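Local coordinates for capsular polysaccharide export system protein KpsC (Thermosulfurimonas dismutans, PDB 6MGB), which probably transfers Kdo in beta-2,4 linkage from a CMP-activated donor while building the glycolipid anchor of bacterial capsules, at residues G115-P120 with L292-Y297; A296-P301 with G312-V317. All coordinates share one frame; numbering follows the deposited sequence.

Interaction 1. Residues G115-P120 with L292-Y297; sequences GGWETP and LFAAAY
Trp117 lies against Ala294 and Ala295, joining the loop between helices 107-114 and 120-135 to helix 289-299 in this GT-B type glycosyltransferase. The link is helix-to-loop packing in which one indole meets two methyl groups. From CB, which points at the helix, CG falls between the backbone N and the carbonyl carbon (chi1 52°). This torsion leads the indole back toward helix 107-114, where NE1 donates to the carbonyl oxygen of Leu111. The outer, six-membered ring makes the contact. Its CZ2 comes within 3.9 Å of Ala295 CB, a methyl that sits over one face near the rim, 3.8 Å above the plane, with CH2 the next ring atom along. Further round the six-membered ring, Trp117 CZ3 meets Ala294 CB obliquely, also at 3.9 Å. Two alanines in succession present only methyl groups to the indole; Leu122 and Glu291 also touch its side chain. Across the ring from Ala295, Glu118 CG lies 3.5 Å from the plane, offset toward the rim. The Glu118 carboxylate folds back over the loop, with OE2 in a salt bridge to Arg287 NH1. Its other oxygen accepts from the tryptophan's own backbone: Trp117 N donates to Glu118 OE1 over 3.2 Å, reaching it from above the carboxylate plane.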
ATOM      1  N   GLY A 115     -11.983   7.236 -14.837  1.00 29.38           N
ATOM      2  CA  GLY A 115     -13.187   7.537 -14.084  1.00 36.63           C
ATOM      3  C   GLY A 115     -14.228   6.431 -14.157  1.00 30.61           C
ATOM      4  O   GLY A 115     -13.916   5.237 -14.203  1.00 28.52           O
ATOM      5  N   GLY A 116     -15.492   6.846 -14.163  1.00 30.85           N
ATOM      6  CA  GLY A 116     -16.609   5.929 -14.081  1.00 25.11           C
ATOM      7  C   GLY A 116     -17.193   5.764 -12.695  1.00 30.41           C
ATOM      8  O   GLY A 116     -18.057   4.899 -12.508  1.00 28.81           O
ATOM      9  N   TRP A 117     -16.766   6.574 -11.725  1.00 29.62           N
ATOM     10  CA  TRP A 117     -17.113   6.355 -10.328  1.00 26.18           C
ATOM     11  C   TRP A 117     -17.311   7.626  -9.515  1.00 25.13           C
ATOM     12  O   TRP A 117     -17.753   7.521  -8.367  1.00 28.41           O
ATOM     13  CB  TRP A 117     -16.017   5.517  -9.652  1.00 30.16           C
ATOM     14  CG  TRP A 117     -14.642   6.079  -9.863  1.00 30.20           C
ATOM     15  CD1 TRP A 117     -13.770   5.763 -10.863  1.00 28.23           C
ATOM     16  CD2 TRP A 117     -13.986   7.069  -9.060  1.00 25.62           C
ATOM     17  NE1 TRP A 117     -12.613   6.491 -10.732  1.00 29.24           N
ATOM     18  CE2 TRP A 117     -12.719   7.299  -9.631  1.00 32.95           C
ATOM     19  CE3 TRP A 117     -14.347   7.780  -7.913  1.00 29.06           C
ATOM     20  CZ2 TRP A 117     -11.812   8.210  -9.094  1.00 27.30           C
ATOM     21  CZ3 TRP A 117     -13.444   8.684  -7.378  1.00 30.99           C
ATOM     22  CH2 TRP A 117     -12.192   8.892  -7.970  1.00 30.64           C
ATOM     23  N   GLU A 118     -17.003   8.808 -10.044  1.00 25.48           N
ATOM     24  CA  GLU A 118     -17.046  10.042  -9.258  1.00 29.04           C
ATOM     25  C   GLU A 118     -18.488  10.520  -9.160  1.00 32.39           C
ATOM     26  O   GLU A 118     -19.047  11.055 -10.121  1.00 44.31           O
ATOM     27  CB  GLU A 118     -16.160  11.113  -9.884  1.00 28.31           C
ATOM     28  CG  GLU A 118     -14.743  10.661 -10.194  1.00 32.05           C
ATOM     29  CD  GLU A 118     -14.589  10.146 -11.610  1.00 35.19           C
ATOM     30  OE1 GLU A 118     -15.532   9.498 -12.117  1.00 31.24           O
ATOM     31  OE2 GLU A 118     -13.529  10.398 -12.221  1.00 35.40           O
ATOM     32  N   THR A 119     -19.094  10.334  -7.993  1.00 27.13           N
ATOM     33  CA  THR A 119     -20.436  10.818  -7.728  1.00 32.22           C
ATOM     34  C   THR A 119     -20.438  11.651  -6.457  1.00 33.58           C
ATOM     35  O   THR A 119     -19.598  11.449  -5.575  1.00 30.46           O
ATOM     36  CB  THR A 119     -21.432   9.663  -7.569  1.00 38.20           C
ATOM     37  OG1 THR A 119     -21.123   8.922  -6.382  1.00 36.34           O
ATOM     38  CG2 THR A 119     -21.364   8.742  -8.760  1.00 34.55           C
ATOM     39  N   PRO A 120     -21.376  12.592  -6.334  1.00 35.05           N
ATOM     40  CA  PRO A 120     -21.494  13.334  -5.069  1.00 40.45           C
ATOM     41  C   PRO A 120     -21.605  12.422  -3.862  1.00 32.62           C
ATOM     42  O   PRO A 120     -21.057  12.729  -2.797  1.00 36.14           O
ATOM     43  CB  PRO A 120     -22.769  14.164  -5.274  1.00 38.64           C
ATOM     44  CG  PRO A 120     -22.925  14.277  -6.749  1.00 36.76           C
ATOM     45  CD  PRO A 120     -22.387  13.007  -7.320  1.00 35.13           C
ATOM     46  N   LEU A 292      -8.080  10.662  -5.394  1.00 23.07           N
ATOM     47  CA  LEU A 292      -7.126   9.565  -5.284  1.00 21.68           C
ATOM     48  C   LEU A 292      -7.467   8.668  -4.101  1.00 25.47           C
ATOM     49  O   LEU A 292      -7.468   7.437  -4.215  1.00 23.36           O
ATOM     50  CB  LEU A 292      -5.713  10.131  -5.150  1.00 29.29           C
ATOM     51  CG  LEU A 292      -4.560   9.146  -4.956  1.00 53.29           C
ATOM     52  CD1 LEU A 292      -4.585   8.048  -6.002  1.00 30.55           C
ATOM     53  CD2 LEU A 292      -3.244   9.900  -5.009  1.00 45.51           C
ATOM     54  N   PHE A 293      -7.769   9.276  -2.953  1.00 26.26           N
ATOM     55  CA  PHE A 293      -8.137   8.503  -1.771  1.00 27.54           C
ATOM     56  C   PHE A 293      -9.410   7.699  -2.006  1.00 32.22           C
ATOM     57  O   PHE A 293      -9.498   6.532  -1.606  1.00 27.07           O
ATOM     58  CB  PHE A 293      -8.303   9.445  -0.579  1.00 22.86           C
ATOM     59  CG  PHE A 293      -8.893   8.792   0.636  1.00 22.61           C
ATOM     60  CD1 PHE A 293      -8.095   8.075   1.510  1.00 25.18           C
ATOM     61  CD2 PHE A 293     -10.247   8.902   0.908  1.00 30.00           C
ATOM     62  CE1 PHE A 293      -8.637   7.476   2.628  1.00 27.25           C
ATOM     63  CE2 PHE A 293     -10.794   8.307   2.027  1.00 28.52           C
ATOM     64  CZ  PHE A 293      -9.990   7.592   2.887  1.00 27.51           C
ATOM     65  N   ALA A 294     -10.412   8.303  -2.650  1.00 23.64           N
ATOM     66  CA  ALA A 294     -11.675   7.608  -2.881  1.00 21.58           C
ATOM     67  C   ALA A 294     -11.462   6.333  -3.688  1.00 20.97           C
ATOM     68  O   ALA A 294     -11.957   5.261  -3.324  1.00 22.85           O
ATOM     69  CB  ALA A 294     -12.659   8.536  -3.593  1.00 24.98           C
ATOM     70  N   ALA A 295     -10.726   6.428  -4.795  1.00 23.78           N
ATOM     71  CA  ALA A 295     -10.475   5.247  -5.614  1.00 28.64           C
ATOM     72  C   ALA A 295      -9.593   4.241  -4.880  1.00 24.82           C
ATOM     73  O   ALA A 295      -9.880   3.039  -4.869  1.00 24.49           O
ATOM     74  CB  ALA A 295      -9.829   5.657  -6.937  1.00 26.02           C
ATOM     75  N   ALA A 296      -8.517   4.719  -4.253  1.00 21.73           N
ATOM     76  CA  ALA A 296      -7.512   3.810  -3.711  1.00 23.46           C
ATOM     77  C   ALA A 296      -8.003   3.105  -2.451  1.00 23.82           C
ATOM     78  O   ALA A 296      -7.731   1.914  -2.257  1.00 23.57           O
ATOM     79  CB  ALA A 296      -6.219   4.570  -3.425  1.00 23.94           C
ATOM     80  N   TYR A 297      -8.714   3.818  -1.577  1.00 26.42           N
ATOM     81  CA  TYR A 297      -9.096   3.262  -0.282  1.00 23.20           C
ATOM     82  C   TYR A 297     -10.552   2.817  -0.207  1.00 24.69           C
ATOM     83  O   TYR A 297     -10.854   1.870   0.525  1.00 26.75           O
ATOM     84  CB  TYR A 297      -8.818   4.281   0.833  1.00 24.81           C
ATOM     85  CG  TYR A 297      -7.409   4.214   1.409  1.00 25.68           C
ATOM     86  CD1 TYR A 297      -6.293   4.224   0.579  1.00 27.31           C
ATOM     87  CD2 TYR A 297      -7.198   4.157   2.784  1.00 26.33           C
ATOM     88  CE1 TYR A 297      -5.011   4.168   1.099  1.00 26.10           C
ATOM     89  CE2 TYR A 297      -5.918   4.101   3.312  1.00 25.87           C
ATOM     90  CZ  TYR A 297      -4.830   4.107   2.465  1.00 26.95           C
ATOM     91  OH  TYR A 297      -3.552   4.051   2.975  1.00 30.23           O
TER

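Interaction 2. Residues A296-P301 with G312-V317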
ATOM      1  N   ALA A 296      -8.517   4.719  -4.253  1.00 21.73           N
ATOM      2  CA  ALA A 296      -7.512   3.810  -3.711  1.00 23.46           C
ATOM      3  C   ALA A 296      -8.003   3.105  -2.451  1.00 23.82           C
ATOM      4  O   ALA A 296      -7.731   1.914  -2.257  1.00 23.57           O
ATOM      5  CB  ALA A 296      -6.219   4.570  -3.425  1.00 23.94           C
ATOM      6  N   TYR A 297      -8.714   3.818  -1.577  1.00 26.42           N
ATOM      7  CA  TYR A 297      -9.096   3.262  -0.282  1.00 23.20           C
ATOM      8  C   TYR A 297     -10.552   2.817  -0.207  1.00 24.69           C
ATOM      9  O   TYR A 297     -10.854   1.870   0.525  1.00 26.75           O
ATOM     10  CB  TYR A 297      -8.818   4.281   0.833  1.00 24.81           C
ATOM     11  CG  TYR A 297      -7.409   4.214   1.409  1.00 25.68           C
ATOM     12  CD1 TYR A 297      -6.293   4.224   0.579  1.00 27.31           C
ATOM     13  CD2 TYR A 297      -7.198   4.157   2.784  1.00 26.33           C
ATOM     14  CE1 TYR A 297      -5.011   4.168   1.099  1.00 26.10           C
ATOM     15  CE2 TYR A 297      -5.918   4.101   3.312  1.00 25.87           C
ATOM     16  CZ  TYR A 297      -4.830   4.107   2.465  1.00 26.95           C
ATOM     17  OH  TYR A 297      -3.552   4.051   2.975  1.00 30.23           O
ATOM     18  N   LEU A 298     -11.466   3.458  -0.936  1.00 26.23           N
ATOM     19  CA  LEU A 298     -12.871   3.062  -0.874  1.00 23.92           C
ATOM     20  C   LEU A 298     -13.242   2.039  -1.947  1.00 29.19           C
ATOM     21  O   LEU A 298     -13.851   1.010  -1.639  1.00 31.22           O
ATOM     22  CB  LEU A 298     -13.775   4.295  -0.987  1.00 26.02           C
ATOM     23  CG  LEU A 298     -14.166   4.954   0.338  1.00 29.17           C
ATOM     24  CD1 LEU A 298     -12.983   5.676   0.962  1.00 30.11           C
ATOM     25  CD2 LEU A 298     -15.335   5.906   0.138  1.00 30.58           C
ATOM     26  N   LEU A 299     -12.883   2.300  -3.204  1.00 23.51           N
ATOM     27  CA  LEU A 299     -13.326   1.459  -4.314  1.00 26.19           C
ATOM     28  C   LEU A 299     -12.416   0.261  -4.564  1.00 25.08           C
ATOM     29  O   LEU A 299     -12.905  -0.841  -4.841  1.00 22.48           O
ATOM     30  CB  LEU A 299     -13.412   2.287  -5.596  1.00 24.32           C
ATOM     31  CG  LEU A 299     -14.303   3.532  -5.571  1.00 37.93           C
ATOM     32  CD1 LEU A 299     -14.406   4.125  -6.968  1.00 34.11           C
ATOM     33  CD2 LEU A 299     -15.685   3.219  -5.016  1.00 43.99           C
ATOM     34  N   TYR A 300     -11.097   0.458  -4.482  1.00 23.50           N
ATOM     35  CA  TYR A 300     -10.165  -0.560  -4.961  1.00 21.32           C
ATOM     36  C   TYR A 300     -10.125  -1.778  -4.046  1.00 37.92           C
ATOM     37  O   TYR A 300     -10.268  -2.905  -4.550  1.00 24.13           O
ATOM     38  CB  TYR A 300      -8.786   0.083  -5.156  1.00 25.86           C
ATOM     39  CG  TYR A 300      -7.676  -0.791  -5.695  1.00 19.79           C
ATOM     40  CD1 TYR A 300      -7.799  -1.467  -6.904  1.00 22.70           C
ATOM     41  CD2 TYR A 300      -6.468  -0.888  -5.011  1.00 26.40           C
ATOM     42  CE1 TYR A 300      -6.760  -2.244  -7.393  1.00 22.69           C
ATOM     43  CE2 TYR A 300      -5.432  -1.655  -5.489  1.00 24.13           C
ATOM     44  CZ  TYR A 300      -5.578  -2.331  -6.680  1.00 22.53           C
ATOM     45  OH  TYR A 300      -4.533  -3.093  -7.156  1.00 22.31           O
ATOM     46  N   PRO A 301      -9.959  -1.647  -2.732  1.00 24.95           N
ATOM     47  CA  PRO A 301      -9.887  -2.837  -1.878  1.00 24.56           C
ATOM     48  C   PRO A 301     -11.259  -3.441  -1.624  1.00 26.26           C
ATOM     49  O   PRO A 301     -12.296  -2.790  -1.762  1.00 28.79           O
ATOM     50  CB  PRO A 301      -9.278  -2.305  -0.572  1.00 24.66           C
ATOM     51  CG  PRO A 301      -8.885  -0.869  -0.849  1.00 24.64           C
ATOM     52  CD  PRO A 301      -9.797  -0.422  -1.937  1.00 26.31           C
ATOM     53  N   GLY A 312     -18.219  -6.186   3.478  1.00 29.06           N
ATOM     54  CA  GLY A 312     -18.564  -4.889   4.027  1.00 27.05           C
ATOM     55  C   GLY A 312     -17.909  -3.741   3.287  1.00 26.96           C
ATOM     56  O   GLY A 312     -17.609  -3.854   2.095  1.00 30.81           O
ATOM     57  N   ASN A 313     -17.680  -2.629   3.986  1.00 29.50           N
ATOM     58  CA  ASN A 313     -17.094  -1.438   3.388  1.00 25.94           C
ATOM     59  C   ASN A 313     -16.049  -0.873   4.340  1.00 25.99           C
ATOM     60  O   ASN A 313     -15.834  -1.390   5.441  1.00 29.25           O
ATOM     61  CB  ASN A 313     -18.174  -0.399   3.059  1.00 28.97           C
ATOM     62  CG  ASN A 313     -19.001  -0.012   4.268  1.00 38.69           C
ATOM     63  OD1 ASN A 313     -18.470   0.209   5.355  1.00 31.45           O
ATOM     64  ND2 ASN A 313     -20.314   0.062   4.086  1.00 42.01           N
ATOM     65  N   ILE A 314     -15.398   0.211   3.909  1.00 25.80           N
ATOM     66  CA  ILE A 314     -14.288   0.770   4.673  1.00 26.57           C
ATOM     67  C   ILE A 314     -14.738   1.187   6.065  1.00 30.67           C
ATOM     68  O   ILE A 314     -13.960   1.121   7.024  1.00 25.90           O
ATOM     69  CB  ILE A 314     -13.661   1.953   3.907  1.00 28.33           C
ATOM     70  CG1 ILE A 314     -12.367   2.402   4.592  1.00 31.51           C
ATOM     71  CG2 ILE A 314     -14.654   3.103   3.800  1.00 28.43           C
ATOM     72  CD1 ILE A 314     -11.609   3.479   3.839  1.00 31.12           C
ATOM     73  N   PHE A 315     -15.990   1.627   6.204  1.00 25.83           N
ATOM     74  CA  PHE A 315     -16.467   2.106   7.497  1.00 30.90           C
ATOM     75  C   PHE A 315     -16.608   0.971   8.502  1.00 26.31           C
ATOM     76  O   PHE A 315     -16.491   1.202   9.711  1.00 29.28           O
ATOM     77  CB  PHE A 315     -17.795   2.839   7.316  1.00 34.48           C
ATOM     78  CG  PHE A 315     -17.682   4.089   6.486  1.00 25.71           C
ATOM     79  CD1 PHE A 315     -17.192   5.260   7.041  1.00 27.87           C
ATOM     80  CD2 PHE A 315     -18.052   4.091   5.151  1.00 31.35           C
ATOM     81  CE1 PHE A 315     -17.079   6.411   6.285  1.00 46.59           C
ATOM     82  CE2 PHE A 315     -17.943   5.241   4.389  1.00 36.20           C
ATOM     83  CZ  PHE A 315     -17.454   6.401   4.957  1.00 31.51           C
ATOM     84  N   ASP A 316     -16.852  -0.254   8.034  1.00 29.26           N
ATOM     85  CA  ASP A 316     -16.880  -1.394   8.946  1.00 30.51           C
ATOM     86  C   ASP A 316     -15.506  -1.636   9.556  1.00 30.37           C
ATOM     87  O   ASP A 316     -15.388  -1.932  10.751  1.00 33.69           O
ATOM     88  CB  ASP A 316     -17.363  -2.644   8.214  1.00 29.01           C
ATOM     89  CG  ASP A 316     -18.773  -2.499   7.680  1.00 29.89           C
ATOM     90  OD1 ASP A 316     -19.616  -1.896   8.379  1.00 31.82           O
ATOM     91  OD2 ASP A 316     -19.036  -2.986   6.562  1.00 29.64           O
ATOM     92  N   VAL A 317     -14.450  -1.511   8.749  1.00 29.41           N
ATOM     93  CA  VAL A 317     -13.100  -1.729   9.255  1.00 29.59           C
ATOM     94  C   VAL A 317     -12.659  -0.561  10.127  1.00 35.06           C
ATOM     95  O   VAL A 317     -12.017  -0.755  11.166  1.00 42.16           O
ATOM     96  CB  VAL A 317     -12.133  -1.976   8.081  1.00 28.88           C
ATOM     97  CG1 VAL A 317     -10.680  -1.846   8.522  1.00 31.84           C
ATOM     98  CG2 VAL A 317     -12.380  -3.357   7.488  1.00 28.82           C
TER
HETATM   99  O   HOH W   1     -15.769   1.020   1.053  1.00 28.39           O
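Ile314 meets Leu298 and Tyr297 where the first turn of helix 314-322 packs against the end of helix 289-299, the two helices being connected through the hairpin of strands 302-305 and 310-312. The apolar part is carried by both branches of the isoleucine. With CG1 anti to the backbone N (chi1 -171°), the extended chain takes Ile314 CD1 to 3.9 Å from Leu298 CD1 and to 3.8 Å from the backbone oxygen Tyr297 O, which also receives the hydroxyl of Tyr303. Ile314 CG2 rests 4.0 Å from Leu298 CG, and the two side chains cross at about a right angle. The same CG2 lies over one face of the Phe315 ring. Replacing Ile314 by an alanine removes CD1 and is likely to open a gap beside Leu298 CD1 and Tyr297 CB.

Between the segments the polar link is a bridging water, which accepts from Ile314 N at 3.0 Å and donates weakly to Leu298 O. Beside it, Asn313 and Asp316 form a capping box: Asp316 N points to Asn313 OD1 at 3.2 Å, and Asn313 N returns a bond to Asp316 OD2. Direct contact is thus purely van der Waals, while the polar groups of the helix start are served by its own cap and a water.

Overall arrangement
Helix 289-299 is common to both contacts, whose segments overlap at Ala296 and Tyr297, of which only Tyr297 takes part, and only in interaction 2. Both are buried, although interaction 2 includes the partly exposed Leu298. In interaction 1 a large aromatic ring lies on small methyls, far from the annotated sites; in interaction 2 branched aliphatic side chains pack crosswise, and a water links the two backbones. The two join directly where Trp117 CB packs on Leu299 CD1 and Phe293 CE2 on Leu298 CD1. Interaction 2 is nearer the nucleotide: the nearest atoms of the Tyr297 side chain and bound cytidine monophosphate are about 6 Å apart, and the tyrosine adjoins the nucleotide-binding Gln248 and Glu252.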